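Local coordinates for protein beta-lactamase (Klebsiella pneumoniae, PDB 6M5Q) that probably hydrolyses beta-lactams to substituted beta-amino acids as a class C serine beta-lactamase, and so contributes to antibiotic resistance, at residues L66-S71 with E203-G208; V116-S121 with Q275-E280; S121-F126 with A139-W144; N316-K321 with G329-F334. The protein carries 1 engineered substitution. One frame throughout, in Å; residues are numbered along the deposited sequence.

Contact 1: residues L66-S71 with E203-G208; sequences LFEVGS and ENYAWG. With IM2 ((5R)-5-[(1S,2R)-1-formyl-2-hydroxypropyl]-3-[(2-{[(E)-iminomethyl]amino}ethyl)sulfanyl]-4,5-dihydro-1H-pyrrole-2-carbox ylic acid), chain B.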
# COMPACT_ATOMS: atom_id res chain seq x y z
N LEU A 66 6.24 -13.80 -6.11
CA LEU A 66 6.36 -12.41 -5.71
C LEU A 66 5.82 -11.53 -6.82
O LEU A 66 6.19 -11.69 -7.99
CB LEU A 66 7.84 -12.06 -5.46
CG LEU A 66 8.50 -12.89 -4.36
CD1 LEU A 66 10.03 -12.73 -4.45
CD2 LEU A 66 8.02 -12.40 -2.99
N PHE A 67 5.02 -10.54 -6.42
CA PHE A 67 4.50 -9.53 -7.32
C PHE A 67 4.96 -8.16 -6.85
O PHE A 67 5.07 -7.92 -5.63
CB PHE A 67 2.96 -9.52 -7.26
CG PHE A 67 2.30 -10.77 -7.81
CD1 PHE A 67 2.16 -11.91 -7.04
CD2 PHE A 67 1.77 -10.79 -9.10
CE1 PHE A 67 1.52 -13.04 -7.54
CE2 PHE A 67 1.12 -11.94 -9.60
CZ PHE A 67 0.99 -13.05 -8.81
N GLU A 68 5.17 -7.25 -7.79
CA GLU A 68 5.30 -5.84 -7.42
C GLU A 68 3.94 -5.32 -7.01
O GLU A 68 2.92 -5.64 -7.63
CB GLU A 68 5.81 -5.04 -8.61
CG GLU A 68 7.20 -5.47 -9.07
CD GLU A 68 7.65 -4.85 -10.38
OE1 GLU A 68 6.96 -3.96 -10.94
OE2 GLU A 68 8.71 -5.28 -10.85
N VAL A 69 3.90 -4.50 -5.96
CA VAL A 69 2.64 -3.94 -5.49
C VAL A 69 2.57 -2.42 -5.62
O VAL A 69 1.56 -1.83 -5.23
CB VAL A 69 2.28 -4.40 -4.07
CG1 VAL A 69 2.17 -5.93 -4.06
CG2 VAL A 69 3.29 -3.87 -3.05
N GLY A 70 3.58 -1.80 -6.18
CA GLY A 70 3.48 -0.38 -6.49
C GLY A 70 3.13 0.43 -5.27
O GLY A 70 3.73 0.26 -4.20
N SER A 71 2.13 1.31 -5.41
CA SER A 71 1.79 2.23 -4.33
C SER A 71 1.22 1.57 -3.08
O SER A 71 1.10 2.26 -2.06
CB SER A 71 0.83 3.32 -4.81
OG SER A 71 1.44 4.10 -5.84
N GLU A 203 13.73 -16.73 -8.80
CA GLU A 203 12.94 -17.68 -9.57
C GLU A 203 11.46 -17.53 -9.28
O GLU A 203 10.64 -17.97 -10.09
CB GLU A 203 13.38 -19.12 -9.30
CG GLU A 203 13.12 -19.63 -7.88
CD GLU A 203 13.63 -21.06 -7.68
OE1 GLU A 203 14.17 -21.64 -8.64
OE2 GLU A 203 13.49 -21.60 -6.56
N ASN A 204 11.10 -16.90 -8.16
CA ASN A 204 9.71 -16.68 -7.76
C ASN A 204 9.20 -15.29 -8.11
O ASN A 204 8.02 -15.03 -7.89
CB ASN A 204 9.57 -16.89 -6.25
CG ASN A 204 9.79 -18.32 -5.85
OD1 ASN A 204 9.41 -19.25 -6.56
ND2 ASN A 204 10.40 -18.52 -4.70
N TYR A 205 10.03 -14.42 -8.66
CA TYR A 205 9.65 -13.03 -8.93
C TYR A 205 8.98 -13.00 -10.29
O TYR A 205 9.63 -13.17 -11.33
CB TYR A 205 10.91 -12.16 -8.86
CG TYR A 205 10.75 -10.66 -9.01
CD1 TYR A 205 9.51 -10.03 -9.17
CD2 TYR A 205 11.88 -9.86 -9.02
CE1 TYR A 205 9.41 -8.63 -9.32
CE2 TYR A 205 11.79 -8.49 -9.16
CZ TYR A 205 10.57 -7.87 -9.32
OH TYR A 205 10.53 -6.51 -9.46
N ALA A 206 7.65 -12.86 -10.28
CA ALA A 206 6.90 -12.82 -11.53
C ALA A 206 7.42 -11.71 -12.42
O ALA A 206 7.88 -10.67 -11.95
CB ALA A 206 5.43 -12.55 -11.22
N TRP A 207 7.34 -11.93 -13.73
CA TRP A 207 7.49 -10.83 -14.67
C TRP A 207 6.20 -10.03 -14.74
O TRP A 207 5.11 -10.61 -14.71
CB TRP A 207 7.88 -11.33 -16.07
CG TRP A 207 9.35 -11.69 -16.11
CD1 TRP A 207 9.88 -12.95 -16.05
CD2 TRP A 207 10.45 -10.79 -16.15
NE1 TRP A 207 11.26 -12.88 -16.06
CE2 TRP A 207 11.63 -11.56 -16.12
CE3 TRP A 207 10.57 -9.39 -16.21
CZ2 TRP A 207 12.91 -10.99 -16.17
CZ3 TRP A 207 11.84 -8.83 -16.25
CH2 TRP A 207 12.99 -9.63 -16.23
N GLY A 208 6.32 -8.70 -14.80
CA GLY A 208 5.18 -7.88 -15.12
C GLY A 208 5.02 -7.76 -16.62
O GLY A 208 5.98 -7.95 -17.37
C7 IM2 B . 1.08 3.91 -7.12
C2 IM2 B . -1.24 6.19 -7.60
C6 IM2 B . 1.69 4.87 -8.20
C5 IM2 B . 1.05 6.16 -8.17
C3 IM2 B . -0.39 6.52 -6.41
O7 IM2 B . 0.50 2.93 -7.48
C61 IM2 B . 3.21 5.07 -7.89
O62 IM2 B . 3.75 5.85 -8.92
C62 IM2 B . 3.90 3.73 -7.81
N4 IM2 B . 0.88 6.67 -6.71
C31 IM2 B . -0.87 6.42 -4.98
O31 IM2 B . -1.77 5.59 -4.74
O32 IM2 B . -0.37 7.17 -4.11
S21 IM2 B . -2.71 7.25 -7.72
C22 IM2 B . -3.93 7.07 -6.36
C23 IM2 B . -4.56 5.69 -6.08
N24 IM2 B . -5.80 5.81 -5.29
C25 IM2 B . -6.29 5.01 -4.14
N26 IM2 B . -5.78 4.02 -3.52
C1 IM2 B . -0.43 6.14 -8.71
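Leu66 and Tyr205 form a single backbone bridge, in which the amide of Leu66 gives a nearly straight bond to Asn204 O (2.8 Å) and the carbonyl O of Leu66 accepts from the amide of Ala206. That second bond measures 3.0 Å from Ala206 N to Leu66 O, and the methyl of Ala206 packs close by against the same oxygen. Beyond the bridge the two chains diverge, and the side chains of Glu68 and Tyr205 make the connection. Tyr205 swings its ring clear of its own N (chi1 -176°) and along the 66-71 segment, with the CD1 edge passing Leu66 O on the way. Its hydroxyl then donates to Glu68 OE2 over 2.6 Å, on the anti side of the carboxylate and 17° out of its plane. Carboxylate and ring are turned 58° apart, and Glu68 CG rests 3.9 Å from Tyr205 CE1, adding a nonpolar contact beside the hydrogen bond. Both oxygens of the buried Glu68 have partners: OE2 also accepts from Val218 N, and OE1 is hydrogen-bonded to Thr325 OG1, which probably favours the charged carboxylate. His217 stacks on the rings of both Tyr205 and Trp207. Along the same segment, Ser71 opens the Ser-X-X-Lys motif of serine beta-lactamases, which ends at Lys74, and its OG is bonded covalently to C7 of IM2 (1.3 Å). Strand 67-68 is an edge of a small three-stranded antiparallel sheet beside strand 231-232, while Phe67 and Val69 pack onto strands 328-335 and 340-346 of the large central sheet.

Contact 2: residues V116-S121 with Q275-E280; sequences VGTHTS and QDLMWE. With IM2 ((5R)-5-[(1S,2R)-1-formyl-2-hydroxypropyl]-3-[(2-{[(E)-iminomethyl]amino}ethyl)sulfanyl]-4,5-dihydro-1H-pyrrole-2-carbox ylic acid), chain B.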
# COMPACT_ATOMS: atom_id res chain seq x y z
N VAL A 116 2.81 15.14 4.45
CA VAL A 116 3.41 14.18 3.51
C VAL A 116 2.86 12.78 3.74
O VAL A 116 2.88 11.95 2.83
CB VAL A 116 4.96 14.22 3.46
CG1 VAL A 116 5.44 15.56 2.88
CG2 VAL A 116 5.61 13.97 4.82
N GLY A 117 2.32 12.50 4.94
CA GLY A 117 1.67 11.23 5.23
C GLY A 117 0.24 11.10 4.74
O GLY A 117 -0.34 10.00 4.84
N THR A 118 -0.35 12.19 4.24
CA THR A 118 -1.75 12.23 3.82
C THR A 118 -1.93 12.81 2.43
O THR A 118 -3.04 13.16 2.04
CB THR A 118 -2.59 13.05 4.82
OG1 THR A 118 -2.03 14.36 4.93
CG2 THR A 118 -2.61 12.39 6.20
N HIS A 119 -0.84 13.01 1.69
CA HIS A 119 -0.91 13.56 0.34
C HIS A 119 -1.42 14.99 0.32
O HIS A 119 -2.04 15.41 -0.66
CB HIS A 119 -1.70 12.65 -0.61
CG HIS A 119 -1.10 11.29 -0.77
ND1 HIS A 119 0.24 11.10 -1.04
CD2 HIS A 119 -1.65 10.05 -0.67
CE1 HIS A 119 0.49 9.80 -1.12
NE2 HIS A 119 -0.64 9.14 -0.90
N THR A 120 -1.15 15.76 1.37
CA THR A 120 -1.64 17.13 1.43
C THR A 120 -0.50 18.15 1.46
O THR A 120 -0.76 19.34 1.70
CB THR A 120 -2.59 17.34 2.61
OG1 THR A 120 -1.98 16.94 3.82
CG2 THR A 120 -3.94 16.57 2.41
N SER A 121 0.74 17.75 1.18
CA SER A 121 1.78 18.78 1.09
C SER A 121 1.66 19.61 -0.19
O SER A 121 2.10 20.77 -0.21
CB SER A 121 3.18 18.16 1.14
OG SER A 121 3.51 17.49 -0.08
N GLN A 275 -9.10 10.22 4.00
CA GLN A 275 -7.67 9.96 3.89
C GLN A 275 -7.10 9.67 5.27
O GLN A 275 -7.14 10.53 6.17
CB GLN A 275 -7.00 11.17 3.26
CG GLN A 275 -5.48 11.04 3.17
CD GLN A 275 -5.06 9.96 2.19
OE1 GLN A 275 -5.34 10.05 0.99
NE2 GLN A 275 -4.39 8.94 2.70
N ASP A 276 -6.57 8.46 5.44
CA ASP A 276 -5.89 8.08 6.66
C ASP A 276 -4.38 8.30 6.45
O ASP A 276 -3.98 9.09 5.59
CB ASP A 276 -6.17 6.61 7.02
CG ASP A 276 -7.65 6.27 7.18
OD1 ASP A 276 -8.54 7.14 7.28
OD2 ASP A 276 -7.89 5.04 7.23
N LEU A 277 -3.53 7.61 7.21
CA LEU A 277 -2.10 7.67 6.94
C LEU A 277 -1.81 6.70 5.80
O LEU A 277 -1.67 5.49 6.01
CB LEU A 277 -1.27 7.39 8.20
CG LEU A 277 0.09 8.10 8.22
CD1 LEU A 277 -0.08 9.61 8.37
CD2 LEU A 277 0.97 7.56 9.34
N MET A 278 -1.79 7.25 4.58
CA MET A 278 -1.70 6.53 3.30
C MET A 278 -2.91 5.67 2.96
O MET A 278 -3.43 5.78 1.84
CB MET A 278 -0.38 5.74 3.16
CG MET A 278 0.85 6.67 3.06
SD MET A 278 0.80 7.65 1.54
CE MET A 278 1.83 9.03 2.02
N TRP A 279 -3.41 4.85 3.88
CA TRP A 279 -4.66 4.15 3.62
C TRP A 279 -5.78 5.15 3.33
O TRP A 279 -5.77 6.29 3.80
CB TRP A 279 -5.08 3.32 4.85
CG TRP A 279 -4.15 2.20 5.19
CD1 TRP A 279 -3.26 2.15 6.24
CD2 TRP A 279 -4.04 0.94 4.51
NE1 TRP A 279 -2.60 0.94 6.26
CE2 TRP A 279 -3.07 0.17 5.22
CE3 TRP A 279 -4.68 0.38 3.40
CZ2 TRP A 279 -2.70 -1.11 4.81
CZ3 TRP A 279 -4.32 -0.90 3.00
CH2 TRP A 279 -3.34 -1.62 3.72
N GLU A 280 -6.78 4.69 2.58
CA GLU A 280 -8.01 5.43 2.30
C GLU A 280 -9.18 4.61 2.79
O GLU A 280 -9.13 3.37 2.76
CB GLU A 280 -8.21 5.62 0.77
CG GLU A 280 -7.08 6.34 0.08
CD GLU A 280 -7.39 6.61 -1.38
OE1 GLU A 280 -8.49 6.25 -1.86
OE2 GLU A 280 -6.51 7.19 -2.05
C7 IM2 B . 1.08 3.91 -7.12
C2 IM2 B . -1.24 6.19 -7.60
C6 IM2 B . 1.69 4.87 -8.20
C5 IM2 B . 1.05 6.16 -8.17
C3 IM2 B . -0.39 6.52 -6.41
O7 IM2 B . 0.50 2.93 -7.48
C61 IM2 B . 3.21 5.07 -7.89
O62 IM2 B . 3.75 5.85 -8.92
C62 IM2 B . 3.90 3.73 -7.81
N4 IM2 B . 0.88 6.67 -6.71
C31 IM2 B . -0.87 6.42 -4.98
O31 IM2 B . -1.77 5.59 -4.74
O32 IM2 B . -0.37 7.17 -4.11
S21 IM2 B . -2.71 7.25 -7.72
C22 IM2 B . -3.93 7.07 -6.36
C23 IM2 B . -4.56 5.69 -6.08
N24 IM2 B . -5.80 5.81 -5.29
C25 IM2 B . -6.29 5.01 -4.14
N26 IM2 B . -5.78 4.02 -3.52
C1 IM2 B . -0.43 6.14 -8.71
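The His119 imidazole meets Gln275 OE1 at its edge, 4.0 Å from His119 CD2, while the sulfur of Met278 approaches it obliquely and the Gln275 amide stands perpendicular to the ring. Met278 SD is 3.8 Å from the ring centroid and 45° off its normal, a sulfur-aromatic contact that belongs to neither a pure face nor a pure edge approach. The bend in the methionine at chi2 (-65°) turns the thioether toward the imidazole, bringing SD to 3.2 Å from His119 NE2 and the CE methyl to the same distance from Val116 O. Phe156 meets the histidine as well, their planes about 55° apart.

Next to this pair the backbone of Gly117 is in direct touch with the other loop. Its carbonyl accepts a weak bond from Met278 N and a CA-H...O contact from Leu277, whose CD1 methyl lies 3.6 Å from Gly117 O. Thr118 O rests on the CG of Gln275, and Thr118 CG2 is 3.6 Å from Asp276 O. The amide of Gln275 is fixed by its own turn: NE2 donates to Asp276 O (2.9 Å), while OE1 is taken by Arg154. This turn joins strands 273-275 and 280-283 and is closed by the bond from Asp276 N to Trp279 O. The chemistry is thus mostly a polarisable sulfur against the imidazole and methyl groups against backbone oxygens, with one weak hydrogen bond between the loops; beyond it Glu280 OE2 lies 3.0 Å from C25 of IM2, where a carboxylate would suit a formimidoyl tail that is probably positive.

Contact 3: residues S121-F126 with A139-W144; sequences SGLQLF and AYLKAW. With IM2 ((5R)-5-[(1S,2R)-1-formyl-2-hydroxypropyl]-3-[(2-{[(E)-iminomethyl]amino}ethyl)sulfanyl]-4,5-dihydro-1H-pyrrole-2-carbox ylic acid), chain B.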
# COMPACT_ATOMS: atom_id res chain seq x y z
N SER A 121 0.74 17.75 1.18
CA SER A 121 1.78 18.78 1.09
C SER A 121 1.66 19.61 -0.19
O SER A 121 2.10 20.77 -0.21
CB SER A 121 3.18 18.16 1.14
OG SER A 121 3.51 17.49 -0.08
N GLY A 122 1.09 19.05 -1.26
CA GLY A 122 1.10 19.69 -2.58
C GLY A 122 2.22 19.25 -3.49
O GLY A 122 2.24 19.63 -4.67
N LEU A 123 3.17 18.46 -2.98
CA LEU A 123 4.19 17.91 -3.86
C LEU A 123 3.53 17.08 -4.96
O LEU A 123 2.53 16.39 -4.73
CB LEU A 123 5.15 17.02 -3.08
CG LEU A 123 6.22 17.77 -2.26
CD1 LEU A 123 6.82 16.84 -1.20
CD2 LEU A 123 7.29 18.27 -3.20
N GLN A 124 4.13 17.12 -6.15
CA GLN A 124 3.60 16.45 -7.33
C GLN A 124 3.75 14.94 -7.22
O GLN A 124 4.45 14.42 -6.34
CB GLN A 124 4.31 16.97 -8.59
CG GLN A 124 5.77 16.55 -8.70
CD GLN A 124 6.61 17.43 -9.62
OE1 GLN A 124 6.43 18.66 -9.68
NE2 GLN A 124 7.55 16.81 -10.31
N LEU A 125 3.11 14.23 -8.15
CA LEU A 125 3.09 12.76 -8.08
C LEU A 125 4.48 12.17 -8.28
O LEU A 125 4.93 11.35 -7.47
CB LEU A 125 2.10 12.21 -9.12
CG LEU A 125 2.04 10.68 -9.21
CD1 LEU A 125 1.74 10.03 -7.85
CD2 LEU A 125 0.95 10.30 -10.23
N PHE A 126 5.17 12.56 -9.35
CA PHE A 126 6.37 11.86 -9.77
C PHE A 126 7.64 12.64 -9.45
O PHE A 126 7.73 13.85 -9.70
CB PHE A 126 6.34 11.54 -11.27
CG PHE A 126 5.32 10.50 -11.64
CD1 PHE A 126 5.44 9.20 -11.21
CD2 PHE A 126 4.22 10.85 -12.40
CE1 PHE A 126 4.50 8.24 -11.54
CE2 PHE A 126 3.26 9.90 -12.74
CZ PHE A 126 3.40 8.58 -12.30
N ALA A 139 18.57 20.03 -3.18
CA ALA A 139 18.53 21.29 -3.91
C ALA A 139 17.14 21.54 -4.48
O ALA A 139 16.62 22.66 -4.42
CB ALA A 139 19.57 21.29 -5.03
N TYR A 140 16.53 20.49 -5.04
CA TYR A 140 15.17 20.59 -5.56
C TYR A 140 14.19 20.98 -4.46
O TYR A 140 13.42 21.94 -4.60
CB TYR A 140 14.76 19.24 -6.19
CG TYR A 140 13.33 19.16 -6.66
CD1 TYR A 140 12.99 19.53 -7.96
CD2 TYR A 140 12.33 18.70 -5.82
CE1 TYR A 140 11.68 19.45 -8.40
CE2 TYR A 140 11.02 18.63 -6.25
CZ TYR A 140 10.71 19.01 -7.54
OH TYR A 140 9.39 18.92 -7.93
N LEU A 141 14.22 20.26 -3.35
CA LEU A 141 13.26 20.49 -2.28
C LEU A 141 13.42 21.87 -1.65
O LEU A 141 12.42 22.50 -1.29
CB LEU A 141 13.34 19.38 -1.23
CG LEU A 141 12.91 17.97 -1.71
CD1 LEU A 141 13.26 16.96 -0.65
CD2 LEU A 141 11.42 17.92 -2.00
N LYS A 142 14.66 22.37 -1.56
CA LYS A 142 14.89 23.68 -0.96
C LYS A 142 14.34 24.80 -1.82
O LYS A 142 14.14 25.91 -1.32
CB LYS A 142 16.41 23.90 -0.83
CG LYS A 142 17.10 23.18 0.30
CD LYS A 142 18.56 23.67 0.43
CE LYS A 142 19.55 22.52 0.55
NZ LYS A 142 20.94 22.96 0.17
N ALA A 143 14.13 24.55 -3.11
CA ALA A 143 13.74 25.57 -4.07
C ALA A 143 12.29 25.41 -4.50
O ALA A 143 11.81 26.16 -5.38
CB ALA A 143 14.68 25.53 -5.28
N TRP A 144 11.56 24.47 -3.90
CA TRP A 144 10.21 24.12 -4.33
C TRP A 144 9.16 24.98 -3.63
O TRP A 144 9.28 25.29 -2.44
CB TRP A 144 9.96 22.64 -4.02
CG TRP A 144 8.52 22.19 -4.19
CD1 TRP A 144 7.90 21.82 -5.34
CD2 TRP A 144 7.54 22.07 -3.15
NE1 TRP A 144 6.59 21.50 -5.09
CE2 TRP A 144 6.34 21.63 -3.75
CE3 TRP A 144 7.57 22.30 -1.77
CZ2 TRP A 144 5.18 21.38 -3.01
CZ3 TRP A 144 6.40 22.07 -1.04
CH2 TRP A 144 5.23 21.61 -1.67
C7 IM2 B . 1.08 3.91 -7.12
C2 IM2 B . -1.24 6.19 -7.60
C6 IM2 B . 1.69 4.87 -8.20
C5 IM2 B . 1.05 6.16 -8.17
C3 IM2 B . -0.39 6.52 -6.41
O7 IM2 B . 0.50 2.93 -7.48
C61 IM2 B . 3.21 5.07 -7.89
O62 IM2 B . 3.75 5.85 -8.92
C62 IM2 B . 3.90 3.73 -7.81
N4 IM2 B . 0.88 6.67 -6.71
C31 IM2 B . -0.87 6.42 -4.98
O31 IM2 B . -1.77 5.59 -4.74
O32 IM2 B . -0.37 7.17 -4.11
S21 IM2 B . -2.71 7.25 -7.72
C22 IM2 B . -3.93 7.07 -6.36
C23 IM2 B . -4.56 5.69 -6.08
N24 IM2 B . -5.80 5.81 -5.29
C25 IM2 B . -6.29 5.01 -4.14
N26 IM2 B . -5.78 4.02 -3.52
C1 IM2 B . -0.43 6.14 -8.71
O HOH W 1 6.56 18.90 -6.61
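Leu123 and Trp144 come together because Leu123 sets its CG opposite its carbonyl carbon (chi1 -78°), while the indole of Trp144 trails away from its own N toward the loop. The CD2 methyl of Leu123 thereby settles over one indole face, 3.7 Å from the centroid of the five-membered ring and 19° off its normal, a well-centred CH-pi contact. The same methyl touches Leu141 CD2 at 4.3 Å, so that the leucine spans from the tryptophan to the last turn of helix 134-142. At the benzo edge of the indole lies the backbone: Ser121 O is close to the ring plane, 3.6 Å from Trp144 CH2. An ST turn shapes this bend, with Ser121 OG accepting from the amide of Leu123. Leu123 also leans on Leu163 of helix 158-171, and Trp144 meets the ring of Phe108.

Farther along, Gln124 and Tyr140 approach obliquely, with amide and ring planes 75° apart, and are joined through water 1. That water accepts from Gln124 N (3.0 Å), gives a weak bond to Gln124 OE1 and bonds to Tyr140 OH at 3.1 Å. The rotation of the Gln124 amide is fixed by NE2, which donates nearly straight to Phe126 O. Residues 121-126 continue to the pocket, where Phe126 CE1 is 3.6 Å from O62 of IM2. The polar link seen between loop and helix is a single water, and the direct contact is largely apolar and CH-pi, led by Leu123 on the indole.

Contact 4: residues N316-K321 with G329-F334; sequences NVWINK and GAYIAF. With IM2 ((5R)-5-[(1S,2R)-1-formyl-2-hydroxypropyl]-3-[(2-{[(E)-iminomethyl]amino}ethyl)sulfanyl]-4,5-dihydro-1H-pyrrole-2-carbox ylic acid), chain B.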
# COMPACT_ATOMS: atom_id res chain seq x y z
N ASN A 316 -16.23 0.10 11.56
CA ASN A 316 -17.30 0.09 10.57
C ASN A 316 -16.92 0.87 9.32
O ASN A 316 -17.61 1.80 8.89
CB ASN A 316 -18.59 0.65 11.17
CG ASN A 316 -19.18 -0.26 12.22
OD1 ASN A 316 -19.05 -1.48 12.13
ND2 ASN A 316 -19.79 0.33 13.23
N VAL A 317 -15.82 0.44 8.70
CA VAL A 317 -15.29 1.12 7.52
C VAL A 317 -14.70 0.10 6.58
O VAL A 317 -14.30 -0.99 6.98
CB VAL A 317 -14.21 2.17 7.87
CG1 VAL A 317 -14.83 3.41 8.55
CG2 VAL A 317 -13.12 1.57 8.72
N TRP A 318 -14.64 0.50 5.30
CA TRP A 318 -13.95 -0.21 4.24
C TRP A 318 -12.61 0.51 4.06
O TRP A 318 -12.58 1.66 3.64
CB TRP A 318 -14.78 -0.10 2.97
CG TRP A 318 -14.17 -0.60 1.71
CD1 TRP A 318 -13.26 0.05 0.91
CD2 TRP A 318 -14.50 -1.82 1.02
NE1 TRP A 318 -12.98 -0.70 -0.20
CE2 TRP A 318 -13.73 -1.85 -0.17
CE3 TRP A 318 -15.37 -2.88 1.29
CZ2 TRP A 318 -13.80 -2.91 -1.07
CZ3 TRP A 318 -15.43 -3.94 0.40
CH2 TRP A 318 -14.65 -3.94 -0.77
N ILE A 319 -11.51 -0.16 4.41
CA ILE A 319 -10.17 0.42 4.30
C ILE A 319 -9.49 -0.20 3.10
O ILE A 319 -9.55 -1.42 2.93
CB ILE A 319 -9.36 0.17 5.59
CG1 ILE A 319 -10.11 0.74 6.79
CG2 ILE A 319 -7.98 0.82 5.45
CD1 ILE A 319 -9.42 0.48 8.12
N ASN A 320 -8.85 0.61 2.25
CA ASN A 320 -8.32 0.02 1.02
C ASN A 320 -7.14 0.82 0.49
O ASN A 320 -6.88 1.96 0.90
CB ASN A 320 -9.43 -0.22 -0.04
CG ASN A 320 -9.99 1.06 -0.67
OD1 ASN A 320 -9.73 2.22 -0.22
ND2 ASN A 320 -10.78 0.88 -1.70
N LYS A 321 -6.43 0.19 -0.44
CA LYS A 321 -5.33 0.84 -1.14
C LYS A 321 -5.10 0.11 -2.45
O LYS A 321 -5.04 -1.12 -2.47
CB LYS A 321 -4.06 0.79 -0.28
CG LYS A 321 -2.87 1.54 -0.89
CD LYS A 321 -3.03 3.00 -0.62
CE LYS A 321 -2.09 3.81 -1.51
NZ LYS A 321 -2.66 3.98 -2.85
N GLY A 329 -0.59 -4.82 -11.16
CA GLY A 329 -1.74 -4.15 -10.57
C GLY A 329 -2.17 -4.89 -9.31
O GLY A 329 -2.46 -6.08 -9.38
N ALA A 330 -2.22 -4.18 -8.18
CA ALA A 330 -2.47 -4.77 -6.87
C ALA A 330 -3.59 -4.02 -6.18
O ALA A 330 -3.84 -2.84 -6.44
CB ALA A 330 -1.20 -4.71 -6.00
N TYR A 331 -4.25 -4.71 -5.23
CA TYR A 331 -5.32 -4.09 -4.46
C TYR A 331 -5.48 -4.81 -3.14
O TYR A 331 -5.38 -6.04 -3.08
CB TYR A 331 -6.65 -4.16 -5.22
CG TYR A 331 -7.80 -3.45 -4.54
CD1 TYR A 331 -7.74 -2.11 -4.26
CD2 TYR A 331 -8.96 -4.14 -4.19
CE1 TYR A 331 -8.81 -1.44 -3.66
CE2 TYR A 331 -10.03 -3.48 -3.60
CZ TYR A 331 -9.94 -2.14 -3.33
OH TYR A 331 -11.01 -1.51 -2.73
N ILE A 332 -5.70 -4.04 -2.08
CA ILE A 332 -6.08 -4.58 -0.77
C ILE A 332 -7.33 -3.85 -0.31
O ILE A 332 -7.39 -2.62 -0.41
CB ILE A 332 -4.98 -4.34 0.28
CG1 ILE A 332 -3.79 -5.24 -0.01
CG2 ILE A 332 -5.54 -4.53 1.72
CD1 ILE A 332 -2.64 -5.03 0.97
N ALA A 333 -8.29 -4.59 0.25
CA ALA A 333 -9.41 -3.99 0.96
C ALA A 333 -9.72 -4.87 2.17
O ALA A 333 -9.63 -6.10 2.09
CB ALA A 333 -10.67 -3.89 0.11
N PHE A 334 -10.08 -4.23 3.29
CA PHE A 334 -10.49 -4.97 4.47
C PHE A 334 -11.49 -4.16 5.28
O PHE A 334 -11.54 -2.93 5.22
CB PHE A 334 -9.28 -5.43 5.30
CG PHE A 334 -8.42 -4.31 5.85
CD1 PHE A 334 -7.40 -3.74 5.08
CD2 PHE A 334 -8.57 -3.87 7.17
CE1 PHE A 334 -6.59 -2.73 5.61
CE2 PHE A 334 -7.74 -2.86 7.70
CZ PHE A 334 -6.75 -2.31 6.91
C7 IM2 B . 1.08 3.91 -7.12
C2 IM2 B . -1.24 6.19 -7.60
C6 IM2 B . 1.69 4.87 -8.20
C5 IM2 B . 1.05 6.16 -8.17
C3 IM2 B . -0.39 6.52 -6.41
O7 IM2 B . 0.50 2.93 -7.48
C61 IM2 B . 3.21 5.07 -7.89
O62 IM2 B . 3.75 5.85 -8.92
C62 IM2 B . 3.90 3.73 -7.81
N4 IM2 B . 0.88 6.67 -6.71
C31 IM2 B . -0.87 6.42 -4.98
O31 IM2 B . -1.77 5.59 -4.74
O32 IM2 B . -0.37 7.17 -4.11
S21 IM2 B . -2.71 7.25 -7.72
C22 IM2 B . -3.93 7.07 -6.36
C23 IM2 B . -4.56 5.69 -6.08
N24 IM2 B . -5.80 5.81 -5.29
C25 IM2 B . -6.29 5.01 -4.14
N26 IM2 B . -5.78 4.02 -3.52
C1 IM2 B . -0.43 6.14 -8.71
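Ile319 lies against one face of the Phe334 ring, its CB 4.0 Å from the centroid and 16° off the normal, in a CH-pi contact displaced toward the rim. The phenyl turns back over its partner because Phe334 CG sits between its own N and carbonyl carbon (chi1 62°); Trp279 meets this ring edge-to-face. On the other side of the sheet Trp318 and Tyr331 cross at about a right angle. Tyr331 OH lies in the plane of the indole at its edge and takes a weak bond from Trp318 NE1 (3.3 Å), while the methyl of Ala333 packs 3.5 Å from Trp318 CZ2.

The two segments are neighbouring antiparallel strands of a hairpin in the central sheet. Ile319 with Phe334, and Lys321 with Ile332, are hydrogen-bonded pairs flanking the non-hydrogen-bonded pair Asn320-Ala333. Helix 352-365 covers Tyr331 and Trp318, whereas helix 234-244 packs on Ile332 and Phe334.

Lys321 begins the Lys-Thr-Gly motif of the family, which continues through Thr322 and Gly323. Bends at chi2 (80°) and chi4 carry its ammonium away from the neighbouring strand to the ligand carboxylate, where NZ donates to O31 of IM2 over 2.6 Å.

All four contacts border the bound ligand IM2. Contact 1 supplies Ser71, the covalent attachment point, and contact 4 supplies Lys321, which binds the ligand carboxylate; these two contacts touch directly, with Ser71 O 3.6 Å from Lys321 CE and Val69 CA 3.9 Å from Ala330 CB. Contact 2 adjoins contact 4 through a probable hydrogen bond from Asn320 N to Glu280 O (2.8 Å), and Trp279 packs on Lys321. Contacts 2 and 3 share Ser121; from there the 121-126 loop runs to the ligand, where Leu125 CD1 is 3.7 Å from N4 of IM2. Contacts 1 and 3 lie about 29 Å apart between centres, yet both reach the site. Lys74, Asn158, Thr322 and Ser324 complete the polar grip.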